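Local coordinates for protein PrgB (Enterococcus faecalis, PDB 6EVU) that is a cell-wall adhesin that promotes aggregation, biofilm formation and conjugation through DNA binding and compaction, at residues V132-N146 with I159-L173. Residues are numbered along the deposited sequence; the frame is centred on the assembly and turned at random.
Sequences VYELQSSPSQSGTLN and IGTNRVNGKDVKTRL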
loop_
_atom_site.group_PDB
_atom_site.type_symbol
_atom_site.label_atom_id
_atom_site.label_comp_id
_atom_site.label_asym_id
_atom_site.label_seq_id
_atom_site.Cartn_x
_atom_site.Cartn_y
_atom_site.Cartn_z
ATOM N N VAL A 132 -8.895 -6.905 -4.427
ATOM C CA VAL A 132 -9.938 -5.976 -4.860
ATOM C C VAL A 132 -9.577 -4.581 -4.412
ATOM O O VAL A 132 -9.436 -4.304 -3.209
ATOM C CB VAL A 132 -11.308 -6.374 -4.305
ATOM C CG1 VAL A 132 -12.372 -5.339 -4.745
ATOM C CG2 VAL A 132 -11.608 -7.827 -4.756
ATOM N N TYR A 133 -9.401 -3.699 -5.398
ATOM C CA TYR A 133 -9.030 -2.295 -5.203
ATOM C C TYR A 133 -10.233 -1.410 -5.456
ATOM O O TYR A 133 -10.893 -1.561 -6.467
ATOM C CB TYR A 133 -7.950 -1.913 -6.206
ATOM C CG TYR A 133 -6.684 -2.695 -6.011
ATOM C CD1 TYR A 133 -6.463 -3.932 -6.661
ATOM C CD2 TYR A 133 -5.650 -2.145 -5.224
ATOM C CE1 TYR A 133 -5.216 -4.609 -6.491
ATOM C CE2 TYR A 133 -4.461 -2.843 -5.055
ATOM C CZ TYR A 133 -4.271 -4.036 -5.692
ATOM O OH TYR A 133 -3.125 -4.774 -5.593
ATOM N N GLU A 134 -10.491 -0.476 -4.534
ATOM C CA GLU A 134 -11.580 0.451 -4.724
ATOM C C GLU A 134 -11.089 1.835 -4.372
ATOM O O GLU A 134 -10.685 2.078 -3.231
ATOM C CB GLU A 134 -12.807 0.060 -3.886
ATOM C CG GLU A 134 -13.967 0.920 -4.273
ATOM C CD GLU A 134 -15.291 0.458 -3.703
ATOM O OE1 GLU A 134 -15.412 -0.685 -3.143
ATOM O OE2 GLU A 134 -16.254 1.279 -3.830
ATOM N N LEU A 135 -11.180 2.754 -5.337
ATOM C CA LEU A 135 -10.914 4.161 -5.057
ATOM C C LEU A 135 -11.777 4.663 -3.902
ATOM O O LEU A 135 -13.002 4.446 -3.855
ATOM C CB LEU A 135 -11.157 5.015 -6.315
ATOM C CG LEU A 135 -10.869 6.532 -6.269
ATOM C CD1 LEU A 135 -10.574 6.979 -7.709
ATOM C CD2 LEU A 135 -12.100 7.389 -5.735
ATOM N N GLN A 136 -11.117 5.395 -2.988
ATOM C CA GLN A 136 -11.783 6.144 -1.933
ATOM C C GLN A 136 -11.542 7.653 -1.952
ATOM O O GLN A 136 -12.460 8.417 -1.594
ATOM C CB GLN A 136 -11.368 5.568 -0.576
ATOM C CG GLN A 136 -11.944 4.152 -0.435
ATOM C CD GLN A 136 -11.728 3.629 0.949
ATOM O OE1 GLN A 136 -10.609 3.608 1.410
ATOM N NE2 GLN A 136 -12.802 3.212 1.620
ATOM N N SER A 137 -10.361 8.113 -2.372
ATOM C CA SER A 137 -10.100 9.546 -2.446
ATOM C C SER A 137 -9.110 9.781 -3.591
ATOM O O SER A 137 -8.204 8.974 -3.822
ATOM C CB SER A 137 -9.527 10.102 -1.125
ATOM O OG SER A 137 -9.410 11.526 -1.135
ATOM N N SER A 138 -9.327 10.894 -4.306
ATOM C CA SER A 138 -8.412 11.261 -5.388
ATOM C C SER A 138 -8.330 12.765 -5.490
ATOM O O SER A 138 -9.375 13.423 -5.485
ATOM C CB SER A 138 -8.846 10.704 -6.753
ATOM O OG SER A 138 -8.252 11.436 -7.849
ATOM N N PRO A 139 -7.131 13.331 -5.659
ATOM C CA PRO A 139 -6.987 14.786 -5.864
ATOM C C PRO A 139 -7.016 15.272 -7.310
ATOM O O PRO A 139 -6.687 16.450 -7.546
ATOM C CB PRO A 139 -5.596 15.061 -5.276
ATOM C CG PRO A 139 -4.825 13.824 -5.757
ATOM C CD PRO A 139 -5.826 12.647 -5.539
ATOM N N SER A 140 -7.321 14.403 -8.291
ATOM C CA SER A 140 -7.340 14.867 -9.677
ATOM C C SER A 140 -8.704 15.468 -10.014
ATOM O O SER A 140 -9.723 15.247 -9.317
ATOM C CB SER A 140 -7.017 13.727 -10.661
ATOM O OG SER A 140 -7.953 12.659 -10.531
ATOM N N GLN A 141 -8.706 16.221 -11.113
ATOM C CA GLN A 141 -9.922 16.923 -11.522
ATOM C C GLN A 141 -11.036 15.934 -11.801
ATOM O O GLN A 141 -12.206 16.192 -11.461
ATOM C CB GLN A 141 -9.645 17.791 -12.762
ATOM C CG GLN A 141 -10.817 18.649 -13.238
ATOM C CD GLN A 141 -11.237 19.608 -12.142
ATOM O OE1 GLN A 141 -10.382 20.249 -11.506
ATOM N NE2 GLN A 141 -12.544 19.673 -11.871
ATOM N N SER A 142 -10.693 14.804 -12.427
ATOM C CA SER A 142 -11.647 13.761 -12.730
ATOM C C SER A 142 -11.976 12.919 -11.518
ATOM O O SER A 142 -12.850 12.058 -11.620
ATOM C CB SER A 142 -11.106 12.862 -13.841
ATOM O OG SER A 142 -9.944 12.147 -13.390
ATOM N N GLY A 143 -11.252 13.076 -10.404
ATOM C CA GLY A 143 -11.534 12.213 -9.267
ATOM C C GLY A 143 -11.263 10.738 -9.499
ATOM O O GLY A 143 -11.875 9.883 -8.828
ATOM N N THR A 144 -10.301 10.415 -10.364
ATOM C CA THR A 144 -9.936 9.038 -10.656
ATOM C C THR A 144 -8.531 8.775 -10.149
ATOM O O THR A 144 -7.779 9.698 -9.811
ATOM C CB THR A 144 -9.974 8.741 -12.165
ATOM O OG1 THR A 144 -9.085 9.623 -12.848
ATOM C CG2 THR A 144 -11.415 8.958 -12.705
ATOM N N LEU A 145 -8.154 7.501 -10.145
ATOM C CA LEU A 145 -6.762 7.133 -9.889
ATOM C C LEU A 145 -6.300 6.216 -11.000
ATOM O O LEU A 145 -7.104 5.501 -11.617
ATOM C CB LEU A 145 -6.562 6.389 -8.536
ATOM C CG LEU A 145 -6.830 7.236 -7.307
ATOM C CD1 LEU A 145 -6.960 6.260 -6.130
ATOM C CD2 LEU A 145 -5.903 8.379 -7.051
ATOM N N ASN A 146 -4.976 6.222 -11.260
ATOM C CA ASN A 146 -4.396 5.277 -12.183
ATOM C C ASN A 146 -3.702 4.191 -11.371
ATOM O O ASN A 146 -3.115 4.465 -10.333
ATOM C CB ASN A 146 -3.384 5.962 -13.093
ATOM C CG ASN A 146 -3.909 7.267 -13.674
ATOM O OD1 ASN A 146 -5.052 7.334 -14.124
ATOM N ND2 ASN A 146 -3.069 8.328 -13.655
ATOM N N ILE A 159 -0.036 3.176 -7.616
ATOM C CA ILE A 159 -1.295 3.909 -7.767
ATOM C C ILE A 159 -1.008 5.398 -7.715
ATOM O O ILE A 159 -0.262 5.879 -6.848
ATOM C CB ILE A 159 -2.310 3.469 -6.672
ATOM C CG1 ILE A 159 -2.770 1.995 -6.978
ATOM C CG2 ILE A 159 -3.552 4.462 -6.568
ATOM C CD1 ILE A 159 -3.623 1.363 -5.971
ATOM N N GLY A 160 -1.680 6.166 -8.583
ATOM C CA GLY A 160 -1.450 7.605 -8.497
ATOM C C GLY A 160 -2.294 8.357 -9.507
ATOM O O GLY A 160 -2.938 7.756 -10.375
ATOM N N THR A 161 -2.245 9.688 -9.398
ATOM C CA THR A 161 -2.937 10.571 -10.340
ATOM C C THR A 161 -2.334 11.972 -10.214
ATOM O O THR A 161 -1.419 12.205 -9.438
ATOM C CB THR A 161 -4.454 10.556 -10.089
ATOM O OG1 THR A 161 -5.093 11.265 -11.189
ATOM C CG2 THR A 161 -4.796 11.300 -8.803
ATOM N N ASN A 162 -2.845 12.889 -11.002
ATOM C CA ASN A 162 -2.470 14.294 -10.951
ATOM C C ASN A 162 -3.022 14.944 -9.690
ATOM O O ASN A 162 -4.183 14.726 -9.341
ATOM C CB ASN A 162 -3.103 14.947 -12.199
ATOM C CG ASN A 162 -2.760 16.360 -12.360
ATOM O OD1 ASN A 162 -1.618 16.780 -12.167
ATOM N ND2 ASN A 162 -3.737 17.121 -12.803
ATOM N N ARG A 163 -2.277 15.866 -9.088
ATOM C CA ARG A 163 -2.826 16.563 -7.923
ATOM C C ARG A 163 -3.281 17.968 -8.322
ATOM O O ARG A 163 -2.451 18.814 -8.652
ATOM C CB ARG A 163 -1.799 16.643 -6.790
ATOM C CG ARG A 163 -2.326 17.392 -5.589
ATOM C CD ARG A 163 -1.392 17.339 -4.360
ATOM N NE ARG A 163 -1.324 16.009 -3.750
ATOM C CZ ARG A 163 -2.301 15.516 -3.000
ATOM N NH1 ARG A 163 -3.382 16.240 -2.774
ATOM N NH2 ARG A 163 -2.195 14.329 -2.454
ATOM N N VAL A 164 -4.592 18.238 -8.254
ATOM C CA VAL A 164 -5.098 19.595 -8.448
ATOM C C VAL A 164 -5.622 20.224 -7.161
ATOM O O VAL A 164 -5.895 21.432 -7.151
ATOM C CB VAL A 164 -6.211 19.652 -9.526
ATOM C CG1 VAL A 164 -5.795 18.999 -10.817
ATOM C CG2 VAL A 164 -7.480 19.036 -9.042
ATOM N N ASN A 165 -5.845 19.449 -6.105
ATOM C CA ASN A 165 -6.366 20.020 -4.861
ATOM C C ASN A 165 -5.675 19.318 -3.711
ATOM O O ASN A 165 -4.707 18.580 -3.913
ATOM C CB ASN A 165 -7.894 19.899 -4.787
ATOM C CG ASN A 165 -8.348 18.466 -4.951
ATOM O OD1 ASN A 165 -7.839 17.581 -4.271
ATOM N ND2 ASN A 165 -9.300 18.231 -5.846
ATOM N N GLY A 166 -6.174 19.541 -2.490
ATOM C CA GLY A 166 -5.528 18.999 -1.319
ATOM C C GLY A 166 -6.038 17.653 -0.829
ATOM O O GLY A 166 -5.655 17.236 0.268
ATOM N N LYS A 167 -6.901 16.971 -1.584
ATOM C CA LYS A 167 -7.467 15.716 -1.095
ATOM C C LYS A 167 -6.418 14.608 -1.045
ATOM O O LYS A 167 -5.424 14.604 -1.795
ATOM C CB LYS A 167 -8.627 15.275 -1.995
ATOM C CG LYS A 167 -9.842 16.186 -1.938
ATOM C CD LYS A 167 -10.729 15.735 -3.068
ATOM C CE LYS A 167 -11.768 14.726 -2.581
ATOM N NZ LYS A 167 -11.375 13.800 -1.450
ATOM N N ASP A 168 -6.659 13.645 -0.162
ATOM C CA ASP A 168 -5.832 12.441 -0.122
ATOM C C ASP A 168 -5.941 11.622 -1.408
ATOM O O ASP A 168 -6.954 11.639 -2.108
ATOM C CB ASP A 168 -6.267 11.526 1.047
ATOM C CG ASP A 168 -5.912 12.086 2.426
ATOM O OD1 ASP A 168 -5.251 13.140 2.493
ATOM O OD2 ASP A 168 -6.319 11.445 3.435
ATOM N N VAL A 169 -4.868 10.918 -1.724
ATOM C CA VAL A 169 -4.972 9.673 -2.475
ATOM C C VAL A 169 -5.372 8.602 -1.470
ATOM O O VAL A 169 -4.723 8.479 -0.438
ATOM C CB VAL A 169 -3.643 9.341 -3.158
ATOM C CG1 VAL A 169 -3.676 8.001 -3.863
ATOM C CG2 VAL A 169 -3.306 10.447 -4.178
ATOM N N LYS A 170 -6.423 7.823 -1.757
ATOM C CA LYS A 170 -6.761 6.708 -0.859
ATOM C C LYS A 170 -7.473 5.590 -1.608
ATOM O O LYS A 170 -8.367 5.851 -2.413
ATOM C CB LYS A 170 -7.595 7.184 0.348
ATOM C CG LYS A 170 -7.671 6.066 1.428
ATOM C CD LYS A 170 -8.296 6.550 2.716
ATOM C CE LYS A 170 -9.808 6.601 2.647
ATOM N NZ LYS A 170 -10.424 7.035 3.995
ATOM N N THR A 171 -7.054 4.342 -1.354
ATOM C CA THR A 171 -7.529 3.145 -2.021
ATOM C C THR A 171 -7.822 2.094 -0.959
ATOM O O THR A 171 -6.963 1.837 -0.095
ATOM C CB THR A 171 -6.486 2.581 -3.004
ATOM O OG1 THR A 171 -6.095 3.627 -3.939
ATOM C CG2 THR A 171 -7.052 1.409 -3.767
ATOM N N ARG A 172 -8.982 1.448 -1.064
ATOM C CA ARG A 172 -9.301 0.287 -0.224
ATOM C C ARG A 172 -8.808 -0.970 -0.926
ATOM O O ARG A 172 -8.965 -1.140 -2.152
ATOM C CB ARG A 172 -10.824 0.183 0.044
ATOM C CG ARG A 172 -11.119 -1.023 1.009
ATOM C CD ARG A 172 -12.444 -0.799 1.704
ATOM N NE ARG A 172 -13.489 -0.774 0.707
ATOM C CZ ARG A 172 -14.707 -0.266 0.886
ATOM N NH1 ARG A 172 -15.060 0.296 2.049
ATOM N NH2 ARG A 172 -15.571 -0.319 -0.124
ATOM N N LEU A 173 -8.156 -1.850 -0.151
ATOM C CA LEU A 173 -7.694 -3.142 -0.647
ATOM C C LEU A 173 -8.300 -4.240 0.223
ATOM O O LEU A 173 -8.128 -4.227 1.459
ATOM C CB LEU A 173 -6.148 -3.244 -0.643
ATOM C CG LEU A 173 -5.538 -4.619 -0.949
ATOM C CD1 LEU A 173 -5.984 -5.142 -2.342
ATOM C CD2 LEU A 173 -4.051 -4.452 -0.961
HETATM O O HOH W 1 -13.941 -2.509 -1.942
HETATM O O HOH W 2 -13.356 1.295 3.990
HETATM O O HOH W 3 -9.289 13.745 1.180
HETATM O O HOH W 4 -10.473 15.612 -6.818
HETATM O O HOH W 5 -6.645 16.673 -13.086
HETATM O O HOH W 6 -6.255 9.621 -13.258
#
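Leu145 and Pro139 meet the 159-173 segment in the tightly packed part of this contact, where two beta ladders and their loops come together. The two methyls of Leu145 split the work: CD1 lies 3.9 Å from Ile159 CG2, while CD2 is 3.6 Å from Thr161 CG2 and also touches Val169 CG1. The Pro139 ring passes alongside the Thr161 methyl, CD against CG2, and its CD sits 3.6 Å from Val169 CG2; its CB and CG lie over one face of the Arg163 guanidinium, whose NH1 grips the carbonyls of Asn165 and Lys167. Farther along, on the buried face with Leu135 and Thr171, Leu173 CD1 makes a CH-pi contact over the Tyr133 ring, 4.0 Å from its centroid.

The opposite face, with Glu134 and Arg172, is partly exposed and bridged by waters. Glu134 stretches out, its CG turned away from the backbone N (chi1 -171°), and runs beside Arg172, whose NH2 meets Glu134 OE1 at 3.0 Å from above the carboxylate plane; a water links Glu134 OE1 to Arg172 NE. NE2 of Gln136 sits over one face of the Arg172 guanidinium, the amide plane turned 49° from it, and Gln136 OE1 is hydrogen-bonded to Ser283 OG. At the border with solvent, the buried Ser137 OG is held between Asp168 O (2.6 Å) and the ammonium of exposed Lys167.

Lys170 O receives both Gln136 N and Ser137 N, a classic beta bulge in the antiparallel pairing of strands 124-137 and 169-179 within this glucan-binding protein C-type adhesin domain.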